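Local coordinates for protein ZYG-9 (Caenorhabditis elegans, PDB 2OF3) that organizes microtubules and spindle poles during the meiotic and mitotic divisions of the one-cell stage embryo, at residues Leu189-Glu192 with Tyr193-Asn197. Sequence-based numbering, arbitrary orientation.
Sequences LVIE and YYITN
Val190 and Tyr194 meet one turn apart on helix 181-198 of the TOG domain, an all-helical fold of the XMAP215 family, in a local i to i+4 contact. The methyl CG1 of Val190 sits over one face of the Tyr194 ring as a CH-pi contact, 3.9 Å from the ring centroid and 28° off the normal. It lies toward the phenol end, with CG1 of Val190 3.5 Å from CZ of Tyr194. Two torsions set this up: CG1 of Val190 is anti to its own nitrogen, while CG of Tyr194 stands anti to the carbonyl carbon (chi1 -70°), which tilts the outward-pointing ring back toward the preceding turn, alongside the valine. The carbonyl oxygen of Val190 is also above a ring face, displaced toward the rim, while accepting the Tyr194 N-H at 2.9 Å. Leu172, on helix 165-174, touches both side chains, and the phenol OH of Tyr194 hydrogen-bonds Ser160 OG on helix 146-163. With an alanine in place of Tyr194, Ser160 would probably lose its phenol partner and a gap would open beside CG1 of Val190. Ile191 and Ile195 repeat the i to i+4 spacing as neighbours pointing the same way, CG2 of Ile191 lying 3.8 Å from CD1 of Ile195; the latter side chain continues onto Ala233 and Cys234 of helix 221-238. Helix 181-198 thus packs against helices before and after it in the chain. At the exposed Thr196, the carbonyl oxygen of Glu192 gathers several donors. Thr196 N reaches Glu192 O at 2.9 Å, almost straight at 174°, Ile195 N adds a weak bond, and Thr196 OG1 gives another weak one to the same oxygen at 3.3 Å.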
ATOM      1  N   LEU A 189       3.184  -0.523 -12.710  1.00 22.61           N
ATOM      2  CA  LEU A 189       3.547  -1.961 -12.815  1.00 22.74           C
ATOM      3  C   LEU A 189       2.561  -2.853 -12.065  1.00 21.88           C
ATOM      4  O   LEU A 189       2.258  -3.942 -12.518  1.00 22.82           O
ATOM      5  CB  LEU A 189       4.984  -2.230 -12.288  1.00 21.74           C
ATOM      6  CG  LEU A 189       6.086  -1.601 -13.159  1.00 25.27           C
ATOM      7  CD1 LEU A 189       7.402  -1.834 -12.488  1.00 26.48           C
ATOM      8  CD2 LEU A 189       6.113  -2.132 -14.628  1.00 23.19           C
ATOM      9  N   VAL A 190       2.097  -2.423 -10.904  1.00 21.60           N
ATOM     10  CA  VAL A 190       1.042  -3.178 -10.198  1.00 21.71           C
ATOM     11  C   VAL A 190      -0.286  -3.218 -11.032  1.00 22.54           C
ATOM     12  O   VAL A 190      -0.873  -4.298 -11.239  1.00 23.06           O
ATOM     13  CB  VAL A 190       0.775  -2.618  -8.762  1.00 21.15           C
ATOM     14  CG1 VAL A 190      -0.321  -3.485  -8.063  1.00 19.67           C
ATOM     15  CG2 VAL A 190       2.076  -2.661  -7.914  1.00 21.06           C
ATOM     16  N   ILE A 191      -0.726  -2.066 -11.535  1.00 22.75           N
ATOM     17  CA  ILE A 191      -1.867  -2.032 -12.448  1.00 23.55           C
ATOM     18  C   ILE A 191      -1.640  -2.940 -13.630  1.00 24.54           C
ATOM     19  O   ILE A 191      -2.529  -3.700 -13.991  1.00 25.62           O
ATOM     20  CB  ILE A 191      -2.178  -0.608 -12.878  1.00 24.05           C
ATOM     21  CG1 ILE A 191      -2.639   0.239 -11.654  1.00 23.67           C
ATOM     22  CG2 ILE A 191      -3.216  -0.605 -14.062  1.00 23.89           C
ATOM     23  CD1 ILE A 191      -2.653   1.807 -11.858  1.00 24.38           C
ATOM     24  N   GLU A 192      -0.454  -2.919 -14.242  1.00 24.08           N
ATOM     25  CA  GLU A 192      -0.207  -3.800 -15.353  1.00 24.82           C
ATOM     26  C   GLU A 192      -0.405  -5.275 -14.938  1.00 25.51           C
ATOM     27  O   GLU A 192      -0.999  -6.076 -15.658  1.00 25.55           O
ATOM     28  CB  GLU A 192       1.201  -3.569 -15.917  1.00 23.19           C
ATOM     29  CG  GLU A 192       1.466  -4.481 -17.088  1.00 28.74           C
ATOM     30  CD  GLU A 192       2.915  -4.589 -17.486  1.00 35.86           C
ATOM     31  OE1 GLU A 192       3.750  -3.769 -17.023  1.00 38.21           O
ATOM     32  OE2 GLU A 192       3.200  -5.506 -18.297  1.00 38.14           O
ATOM     33  N   TYR A 193       0.079  -5.648 -13.768  1.00 26.64           N
ATOM     34  CA  TYR A 193      -0.049  -7.003 -13.300  1.00 28.36           C
ATOM     35  C   TYR A 193      -1.515  -7.423 -13.040  1.00 27.85           C
ATOM     36  O   TYR A 193      -1.906  -8.558 -13.321  1.00 27.33           O
ATOM     37  CB  TYR A 193       0.822  -7.092 -12.072  1.00 31.55           C
ATOM     38  CG  TYR A 193       0.623  -8.235 -11.128  1.00 35.99           C
ATOM     39  CD1 TYR A 193       1.060  -9.535 -11.438  1.00 40.10           C
ATOM     40  CD2 TYR A 193       0.065  -7.993  -9.883  1.00 39.02           C
ATOM     41  CE1 TYR A 193       0.890 -10.596 -10.496  1.00 42.69           C
ATOM     42  CE2 TYR A 193      -0.097  -8.996  -8.962  1.00 43.51           C
ATOM     43  CZ  TYR A 193       0.316 -10.299  -9.257  1.00 42.21           C
ATOM     44  OH  TYR A 193       0.133 -11.255  -8.241  1.00 44.31           O
ATOM     45  N   TYR A 194      -2.326  -6.515 -12.501  1.00 27.50           N
ATOM     46  CA  TYR A 194      -3.762  -6.769 -12.328  1.00 27.72           C
ATOM     47  C   TYR A 194      -4.438  -7.096 -13.669  1.00 28.24           C
ATOM     48  O   TYR A 194      -5.286  -8.008 -13.785  1.00 29.25           O
ATOM     49  CB  TYR A 194      -4.427  -5.536 -11.724  1.00 25.86           C
ATOM     50  CG  TYR A 194      -4.079  -5.218 -10.273  1.00 24.73           C
ATOM     51  CD1 TYR A 194      -3.429  -6.137  -9.442  1.00 22.55           C
ATOM     52  CD2 TYR A 194      -4.508  -4.001  -9.698  1.00 23.32           C
ATOM     53  CE1 TYR A 194      -3.156  -5.815  -8.077  1.00 24.23           C
ATOM     54  CE2 TYR A 194      -4.241  -3.675  -8.373  1.00 25.47           C
ATOM     55  CZ  TYR A 194      -3.573  -4.583  -7.564  1.00 24.07           C
ATOM     56  OH  TYR A 194      -3.340  -4.219  -6.234  1.00 26.44           O
ATOM     57  N   ILE A 195      -4.085  -6.333 -14.691  1.00 28.97           N
ATOM     58  CA  ILE A 195      -4.763  -6.430 -15.990  1.00 30.37           C
ATOM     59  C   ILE A 195      -4.299  -7.670 -16.724  1.00 32.55           C
ATOM     60  O   ILE A 195      -5.121  -8.412 -17.272  1.00 33.55           O
ATOM     61  CB  ILE A 195      -4.520  -5.230 -16.873  1.00 28.24           C
ATOM     62  CG1 ILE A 195      -5.176  -4.018 -16.272  1.00 26.98           C
ATOM     63  CG2 ILE A 195      -5.178  -5.471 -18.191  1.00 30.56           C
ATOM     64  CD1 ILE A 195      -4.595  -2.776 -16.792  1.00 28.62           C
ATOM     65  N   THR A 196      -2.988  -7.911 -16.731  1.00 33.62           N
ATOM     66  CA  THR A 196      -2.468  -9.148 -17.276  1.00 36.34           C
ATOM     67  C   THR A 196      -3.095 -10.395 -16.620  1.00 37.48           C
ATOM     68  O   THR A 196      -3.327 -11.408 -17.283  1.00 37.55           O
ATOM     69  CB  THR A 196      -0.919  -9.167 -17.175  1.00 36.19           C
ATOM     70  OG1 THR A 196      -0.398  -8.199 -18.086  1.00 38.96           O
ATOM     71  CG2 THR A 196      -0.334 -10.506 -17.539  1.00 38.24           C
ATOM     72  N   ASN A 197      -3.362 -10.353 -15.324  1.00 38.96           N
ATOM     73  CA  ASN A 197      -3.815 -11.569 -14.663  1.00 40.70           C
ATOM     74  C   ASN A 197      -5.299 -11.733 -14.562  1.00 40.47           C
ATOM     75  O   ASN A 197      -5.747 -12.863 -14.566  1.00 40.96           O
ATOM     76  CB  ASN A 197      -3.175 -11.739 -13.293  1.00 41.73           C
ATOM     77  CG  ASN A 197      -1.688 -11.999 -13.405  1.00 45.62           C
ATOM     78  OD1 ASN A 197      -0.878 -11.074 -13.247  1.00 50.30           O
ATOM     79  ND2 ASN A 197      -1.318 -13.234 -13.754  1.00 45.96           N
TER